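Local coordinates for dihydrodipicolinate reductase N-terminus domain-containing protein (Mycobacterium smegmatis, PDB 6IAQ) that acts as an NADP-dependent amine dehydrogenase, probably turning ketones into amines by reductive amination with the reduced nicotinamide cofactor, at residues 92-97 and 121-126; 180-185 and 191-196; 273-276 and 280-283. One frame throughout, in Å; residues are numbered along the deposited sequence.

Contact 1: residues 92-97 and 121-126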
loop_
_atom_site.group_PDB
_atom_site.type_symbol
_atom_site.label_atom_id
_atom_site.label_comp_id
_atom_site.label_asym_id
_atom_site.label_seq_id
_atom_site.Cartn_x
_atom_site.Cartn_y
_atom_site.Cartn_z
ATOM N N GLN A 92 19.093 -12.642 21.605
ATOM C CA GLN A 92 17.839 -13.426 21.485
ATOM C C GLN A 92 17.779 -14.095 20.106
ATOM O O GLN A 92 17.308 -15.258 20.036
ATOM C CB GLN A 92 16.604 -12.564 21.742
ATOM C CG GLN A 92 16.548 -12.013 23.155
ATOM C CD GLN A 92 17.463 -10.853 23.413
ATOM O OE1 GLN A 92 17.617 -9.963 22.578
ATOM N NE2 GLN A 92 18.055 -10.829 24.603
ATOM N N LEU A 93 18.230 -13.405 19.052
ATOM C CA LEU A 93 18.103 -13.926 17.667
ATOM C C LEU A 93 19.073 -15.117 17.485
ATOM O O LEU A 93 18.693 -16.058 16.750
ATOM C CB LEU A 93 18.335 -12.794 16.653
ATOM C CG LEU A 93 17.252 -11.702 16.628
ATOM C CD1 LEU A 93 17.642 -10.497 15.796
ATOM C CD2 LEU A 93 15.960 -12.261 16.098
ATOM N N ARG A 94 20.254 -15.097 18.130
ATOM C CA ARG A 94 21.212 -16.242 18.100
ATOM C C ARG A 94 20.537 -17.492 18.689
ATOM O O ARG A 94 20.611 -18.576 18.073
ATOM C CB ARG A 94 22.505 -15.962 18.856
ATOM C CG ARG A 94 23.306 -14.805 18.266
ATOM C CD ARG A 94 24.825 -14.900 18.200
ATOM N NE ARG A 94 25.420 -13.955 19.124
ATOM C CZ ARG A 94 26.339 -13.031 18.830
ATOM N NH1 ARG A 94 26.815 -12.887 17.604
ATOM N NH2 ARG A 94 26.724 -12.186 19.766
ATOM N N ILE A 95 19.904 -17.351 19.852
ATOM C CA ILE A 95 19.231 -18.476 20.547
ATOM C C ILE A 95 18.140 -19.058 19.613
ATOM O O ILE A 95 18.024 -20.320 19.495
ATOM C CB ILE A 95 18.705 -18.006 21.921
ATOM C CG1 ILE A 95 19.859 -17.725 22.891
ATOM C CG2 ILE A 95 17.676 -18.979 22.506
ATOM C CD1 ILE A 95 19.461 -16.937 24.119
ATOM N N CYS A 96 17.357 -18.215 18.932
ATOM C CA CYS A 96 16.270 -18.690 18.031
ATOM C C CYS A 96 16.876 -19.452 16.843
ATOM O O CYS A 96 16.470 -20.626 16.590
ATOM C CB CYS A 96 15.396 -17.530 17.568
ATOM S SG CYS A 96 14.355 -16.919 18.911
ATOM N N ALA A 97 17.833 -18.830 16.159
ATOM C CA ALA A 97 18.447 -19.368 14.929
ATOM C C ALA A 97 19.229 -20.654 15.252
ATOM O O ALA A 97 19.140 -21.618 14.447
ATOM C CB ALA A 97 19.336 -18.315 14.319
ATOM N N SER A 121 24.354 -8.951 10.896
ATOM C CA SER A 121 23.373 -9.382 9.871
ATOM C C SER A 121 23.899 -10.630 9.132
ATOM O O SER A 121 23.146 -11.640 9.022
ATOM C CB SER A 121 23.008 -8.245 8.935
ATOM O OG SER A 121 22.310 -7.198 9.634
ATOM N N ALA A 122 25.132 -10.580 8.634
ATOM C CA ALA A 122 25.739 -11.722 7.888
ATOM C C ALA A 122 25.769 -12.990 8.769
ATOM O O ALA A 122 25.367 -14.090 8.302
ATOM C CB ALA A 122 27.110 -11.347 7.402
ATOM N N GLU A 123 26.183 -12.815 10.026
ATOM C CA GLU A 123 26.312 -13.898 11.036
ATOM C C GLU A 123 24.941 -14.574 11.187
ATOM O O GLU A 123 24.832 -15.846 11.059
ATOM C CB GLU A 123 26.701 -13.276 12.384
ATOM C CG GLU A 123 27.768 -13.946 13.234
ATOM C CD GLU A 123 27.705 -13.410 14.673
ATOM O OE1 GLU A 123 28.340 -12.354 14.945
ATOM O OE2 GLU A 123 26.983 -14.024 15.496
ATOM N N LEU A 124 23.904 -13.761 11.460
ATOM C CA LEU A 124 22.554 -14.277 11.803
ATOM C C LEU A 124 21.943 -14.928 10.571
ATOM O O LEU A 124 21.250 -15.961 10.727
ATOM C CB LEU A 124 21.670 -13.134 12.316
ATOM C CG LEU A 124 21.921 -12.698 13.762
ATOM C CD1 LEU A 124 21.071 -11.487 14.090
ATOM C CD2 LEU A 124 21.621 -13.848 14.723
ATOM N N ASP A 125 22.155 -14.329 9.402
ATOM C CA ASP A 125 21.604 -14.862 8.131
ATOM C C ASP A 125 22.196 -16.268 7.871
ATOM O O ASP A 125 21.414 -17.185 7.512
ATOM C CB ASP A 125 21.867 -13.887 6.985
ATOM C CG ASP A 125 21.255 -14.317 5.667
ATOM O OD1 ASP A 125 20.053 -14.607 5.634
ATOM O OD2 ASP A 125 21.985 -14.376 4.687
ATOM N N ALA A 126 23.511 -16.429 8.031
ATOM C CA ALA A 126 24.229 -17.726 7.833
ATOM C C ALA A 126 23.703 -18.784 8.814
ATOM O O ALA A 126 23.398 -19.913 8.380
ATOM C CB ALA A 126 25.712 -17.544 8.005
#
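L124 lays its two methyls against L93, the apolar half of a contact between two neighbouring helices of the Rossmann-type cofactor domain, 86-98 and 118-130. Over these short segments the axes run 10.1 Å apart and at 21°, nearly parallel, as expected of successive helices of consecutive right-handed β-α-β crossovers, with strand 102-105 between them in the chain. The two leucine side chains cross at about a right angle. CD1 of L124 meets both CB and CD1 of L93, whereas its CD2 sits 4.0 Å from L93 CB and as far from CG of R94. L124 also packs on L86 and V90 of helix 86-98, while L93 reaches I80 of strand 77-80 in the parallel sheet and touches M110 in a loop. Toward solvent the contact turns ionic. The R94 chain, bent at chi2 and chi3, brings its guanidinium to the carboxylate of E123, whose chain reaches out extended beyond CG. The two planar groups lie within 5° of each other, and the carboxylate arrives at the guanidinium edge. This salt bridge is modelled implausibly short, so its exact length is doubtful: R94 NH1 to E123 OE2, 2.4 Å.

Contact 2: residues 180-185 and 191-196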
loop_
_atom_site.group_PDB
_atom_site.type_symbol
_atom_site.label_atom_id
_atom_site.label_comp_id
_atom_site.label_asym_id
_atom_site.label_seq_id
_atom_site.Cartn_x
_atom_site.Cartn_y
_atom_site.Cartn_z
ATOM N N ALA A 180 15.111 4.174 26.447
ATOM C CA ALA A 180 15.944 4.402 25.250
ATOM C C ALA A 180 15.651 5.777 24.614
ATOM O O ALA A 180 16.499 6.296 23.889
ATOM C CB ALA A 180 15.755 3.279 24.279
ATOM N N GLN A 181 14.475 6.330 24.855
ATOM C CA GLN A 181 14.062 7.672 24.352
ATOM C C GLN A 181 14.539 8.765 25.319
ATOM O O GLN A 181 14.255 9.931 25.052
ATOM C CB GLN A 181 12.544 7.722 24.145
ATOM C CG GLN A 181 12.059 6.886 22.979
ATOM C CD GLN A 181 12.730 7.251 21.674
ATOM O OE1 GLN A 181 13.486 6.464 21.113
ATOM N NE2 GLN A 181 12.465 8.458 21.186
ATOM N N GLN A 182 15.271 8.397 26.378
ATOM C CA GLN A 182 15.946 9.339 27.310
ATOM C C GLN A 182 14.919 10.127 28.116
ATOM O O GLN A 182 15.256 11.215 28.587
ATOM C CB GLN A 182 16.860 10.291 26.537
ATOM C CG GLN A 182 17.832 9.585 25.597
ATOM C CD GLN A 182 18.694 8.569 26.301
ATOM O OE1 GLN A 182 19.390 8.889 27.260
ATOM N NE2 GLN A 182 18.642 7.334 25.821
ATOM N N VAL A 183 13.739 9.560 28.333
ATOM C CA VAL A 183 12.630 10.196 29.078
ATOM C C VAL A 183 13.066 10.394 30.530
ATOM O O VAL A 183 13.519 9.416 31.172
ATOM C CB VAL A 183 11.352 9.362 28.974
ATOM C CG1 VAL A 183 10.260 9.898 29.870
ATOM C CG2 VAL A 183 10.895 9.288 27.536
ATOM N N GLY A 184 12.952 11.637 31.006
ATOM C CA GLY A 184 13.223 12.020 32.403
ATOM C C GLY A 184 14.672 12.423 32.614
ATOM O O GLY A 184 15.005 12.791 33.729
ATOM N N ARG A 185 15.510 12.345 31.577
ATOM C CA ARG A 185 16.939 12.696 31.662
ATOM C C ARG A 185 17.006 14.218 31.615
ATOM O O ARG A 185 16.004 14.842 31.152
ATOM C CB ARG A 185 17.754 12.104 30.506
ATOM C CG ARG A 185 17.659 10.588 30.360
ATOM C CD ARG A 185 18.459 9.844 31.426
ATOM N NE ARG A 185 19.886 9.897 31.161
ATOM C CZ ARG A 185 20.837 9.638 32.066
ATOM N NH1 ARG A 185 20.512 9.276 33.303
ATOM N NH2 ARG A 185 22.113 9.745 31.718
ATOM N N ASP A 191 22.653 15.489 25.940
ATOM C CA ASP A 191 23.689 15.984 24.998
ATOM C C ASP A 191 24.912 15.056 25.055
ATOM O O ASP A 191 25.529 14.837 23.988
ATOM C CB ASP A 191 24.065 17.438 25.284
ATOM C CG ASP A 191 24.924 18.062 24.198
ATOM O OD1 ASP A 191 24.529 18.013 23.015
ATOM O OD2 ASP A 191 26.018 18.548 24.542
ATOM N N GLU A 192 25.276 14.540 26.232
ATOM C CA GLU A 192 26.427 13.599 26.363
ATOM C C GLU A 192 26.059 12.300 25.632
ATOM O O GLU A 192 26.864 11.801 24.832
ATOM C CB GLU A 192 26.780 13.367 27.827
ATOM C CG GLU A 192 28.100 12.640 28.013
ATOM C CD GLU A 192 28.362 12.235 29.453
ATOM O OE1 GLU A 192 27.763 12.855 30.373
ATOM O OE2 GLU A 192 29.144 11.284 29.658
ATOM N N TRP A 193 24.856 11.792 25.865
ATOM C CA TRP A 193 24.380 10.533 25.234
ATOM C C TRP A 193 24.359 10.654 23.707
ATOM O O TRP A 193 24.906 9.756 23.016
ATOM C CB TRP A 193 23.006 10.159 25.783
ATOM C CG TRP A 193 22.399 9.008 25.054
ATOM C CD1 TRP A 193 22.672 7.684 25.230
ATOM C CD2 TRP A 193 21.403 9.093 24.014
ATOM N NE1 TRP A 193 21.911 6.933 24.369
ATOM C CE2 TRP A 193 21.111 7.768 23.629
ATOM C CE3 TRP A 193 20.724 10.147 23.395
ATOM C CZ2 TRP A 193 20.180 7.482 22.634
ATOM C CZ3 TRP A 193 19.796 9.860 22.419
ATOM C CH2 TRP A 193 19.533 8.549 22.048
ATOM N N VAL A 194 23.737 11.704 23.168
ATOM C CA VAL A 194 23.433 11.780 21.707
ATOM C C VAL A 194 24.738 11.957 20.926
ATOM O O VAL A 194 24.775 11.515 19.760
ATOM C CB VAL A 194 22.385 12.866 21.384
ATOM C CG1 VAL A 194 22.956 14.274 21.464
ATOM C CG2 VAL A 194 21.723 12.590 20.029
ATOM N N ARG A 195 25.771 12.521 21.560
ATOM C CA ARG A 195 27.101 12.779 20.943
ATOM C C ARG A 195 28.017 11.550 21.081
ATOM O O ARG A 195 29.053 11.506 20.409
ATOM C CB ARG A 195 27.755 13.986 21.622
ATOM C CG ARG A 195 27.106 15.319 21.286
ATOM C CD ARG A 195 28.107 16.466 21.433
ATOM N NE ARG A 195 27.485 17.737 21.784
ATOM C CZ ARG A 195 26.725 18.472 20.976
ATOM N NH1 ARG A 195 26.481 18.097 19.730
ATOM N NH2 ARG A 195 26.215 19.607 21.420
ATOM N N GLY A 196 27.652 10.599 21.939
ATOM C CA GLY A 196 28.390 9.360 22.234
ATOM C C GLY A 196 28.770 8.593 20.983
ATOM O O GLY A 196 28.004 8.586 19.993
#
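Q182 stacks its amide flat over the indole of W193, a lesson in how a polar side chain can behave as a planar surface. The amide and ring planes are only 10° apart. NE2 of Q182 rides over one face, displaced toward the rim, and lies 3.3 Å from W193 CE2, while OE1 reaches to 3.7 Å from W193 CG, so that the amide spans the ring junction and the pyrrole part. The aliphatic part of the glutamine adds a CH-pi contact: CG of Q182 stands 3.8 Å from the centroid of the six-membered ring, 15° off its normal. A bend at chi2 (-56°) folds the chain so that both CG and the amide lie over the same indole.

One hydrogen bond holds this plate in place. Q182 NE2 donates to A180 O at 3.1 Å, a fairly straight bond that leaves in the amide plane yet meets the carbonyl from above its own plane. The bond fixes the rotation of the amide, and the same A180 O comes obliquely to 4.1 Å from W193 CZ2. A separate pairing lies within helix 187-195, where R195 NH2 meets D191 OD1 at 2.8 Å, one turn back.

Packing beyond the pair comes from F190 and R199, both touching W193.

The backbone explains where the glutamine starts. Helix 175-180 ends in a Schellman motif with Q182 at positive phi, and a type II turn from Q182 to R185, closed by R185 N to Q182 O, follows directly: a Schellman-capped helix end running into a type II turn, the link from helix 175-180 to helix 187-195.

Contact 3: residues 273-276 and 280-283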
loop_
_atom_site.group_PDB
_atom_site.type_symbol
_atom_site.label_atom_id
_atom_site.label_comp_id
_atom_site.label_asym_id
_atom_site.label_seq_id
_atom_site.Cartn_x
_atom_site.Cartn_y
_atom_site.Cartn_z
ATOM N N ARG A 273 8.023 10.601 21.834
ATOM C CA ARG A 273 8.024 11.415 23.068
ATOM C C ARG A 273 6.774 11.141 23.897
ATOM O O ARG A 273 5.769 10.643 23.367
ATOM C CB ARG A 273 8.142 12.905 22.725
ATOM C CG ARG A 273 6.912 13.491 22.025
ATOM C CD ARG A 273 7.095 14.927 21.479
ATOM N NE ARG A 273 5.755 15.324 21.061
ATOM C CZ ARG A 273 5.190 14.973 19.900
ATOM N NH1 ARG A 273 5.885 14.299 18.991
ATOM N NH2 ARG A 273 3.924 15.286 19.672
ATOM N N VAL A 274 6.832 11.525 25.171
ATOM C CA VAL A 274 5.646 11.513 26.047
ATOM C C VAL A 274 4.689 12.597 25.538
ATOM O O VAL A 274 5.138 13.740 25.345
ATOM C CB VAL A 274 6.021 11.713 27.520
ATOM C CG1 VAL A 274 4.799 11.701 28.398
ATOM C CG2 VAL A 274 7.018 10.664 27.998
ATOM N N TYR A 275 3.426 12.236 25.301
ATOM C CA TYR A 275 2.388 13.195 24.862
ATOM C C TYR A 275 1.731 13.852 26.080
ATOM O O TYR A 275 1.502 13.191 27.132
ATOM C CB TYR A 275 1.295 12.493 24.064
ATOM C CG TYR A 275 1.650 12.138 22.645
ATOM C CD1 TYR A 275 2.944 12.232 22.141
ATOM C CD2 TYR A 275 0.664 11.625 21.815
ATOM C CE1 TYR A 275 3.235 11.876 20.831
ATOM C CE2 TYR A 275 0.939 11.263 20.512
ATOM C CZ TYR A 275 2.222 11.377 20.017
ATOM O OH TYR A 275 2.471 10.988 18.730
ATOM N N GLY A 276 1.391 15.113 25.919
ATOM C CA GLY A 276 0.426 15.791 26.798
ATOM C C GLY A 276 -0.982 15.611 26.239
ATOM O O GLY A 276 -1.160 15.055 25.156
ATOM N N GLY A 280 -1.791 13.685 19.180
ATOM C CA GLY A 280 -2.089 12.432 18.475
ATOM C C GLY A 280 -0.951 12.046 17.552
ATOM O O GLY A 280 -0.192 12.960 17.097
ATOM N N ASP A 281 -0.834 10.752 17.284
ATOM C CA ASP A 281 0.162 10.210 16.326
ATOM C C ASP A 281 -0.122 10.754 14.933
ATOM O O ASP A 281 -1.332 10.993 14.590
ATOM C CB ASP A 281 0.129 8.675 16.295
ATOM C CG ASP A 281 0.553 8.019 17.600
ATOM O OD1 ASP A 281 0.943 8.772 18.548
ATOM O OD2 ASP A 281 0.445 6.771 17.685
ATOM N N ILE A 282 0.930 10.854 14.134
ATOM C CA ILE A 282 0.807 11.228 12.706
ATOM C C ILE A 282 1.675 10.328 11.840
ATOM O O ILE A 282 2.737 9.845 12.275
ATOM C CB ILE A 282 1.082 12.715 12.447
ATOM C CG1 ILE A 282 2.540 13.103 12.627
ATOM C CG2 ILE A 282 0.146 13.610 13.278
ATOM C CD1 ILE A 282 2.926 14.247 11.735
ATOM N N ASN A 283 1.202 10.145 10.618
ATOM C CA ASN A 283 1.958 9.533 9.511
ATOM C C ASN A 283 1.645 10.337 8.242
ATOM O O ASN A 283 0.565 10.145 7.677
ATOM C CB ASN A 283 1.584 8.070 9.310
ATOM C CG ASN A 283 2.567 7.379 8.388
ATOM O OD1 ASN A 283 3.777 7.507 8.603
ATOM N ND2 ASN A 283 2.066 6.632 7.422
HETATM O O HOH W 1 1.893 14.777 17.354
#
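Y275 bridges the connection between strands 265-273 and 282-288, which are not sheet neighbours: strand 158-169 runs between them in the mixed sheet of the C-terminal domain, and the connection passes by its end. From CB, which points toward 280-283, the torsion chi1 of -77° sets CG beside the backbone N and sends the ring out to that segment. One ortho carbon, CD2, comes near the backbone N of G280, and CE2 beyond it lies 3.6 Å from G280 C. The other side of the ring is taken by its own segment, where CE1 stands 3.6 Å above the guanidinium plane of R273, offset toward the rim. Farther along, CE2 and CZ close on D281 OD1, CZ at 3.3 Å. The carboxylate is turned 80° to the ring, and the two side chains cross at about a right angle. At the tip the hydroxyl OH approaches D281 OD1 to 2.7 Å, a weak hydrogen bond that is not settled; OH also pairs with OG of S167 on strand 158-169. D281 is held by its other oxygen too, OD2 pairing with OG1 of T302. R273 forms a salt bridge with E279 in the intervening turn, and also bonds a water in the plane of its guanidinium edge. That water accepts from R273 NH2 at 3.1 Å and donates to the carbonyl O of G280 at 2.8 Å.

From the N terminus the three contacts come in series, none nested in or crossing another. Contact 1 closes 23 residues within the Rossmann half, spanning strand 102-105 between two helices; Q92 of its first helix touches the NADP. The chain then enters the C-terminal domain, where contact 2 closes a short loop of five residues, mostly the first turn of helix 187-195, onto the end of helix 175-180, its centre about 29 Å from that of contact 1. Contact 3 joins the ends of a still shorter connection between two strands of the mixed sheet. Contacts 2 and 3 meet through V183 CG1 and V274 CG2, 3.8 Å apart, whereas contacts 1 and 3 lie on opposite sides of the chain's centre.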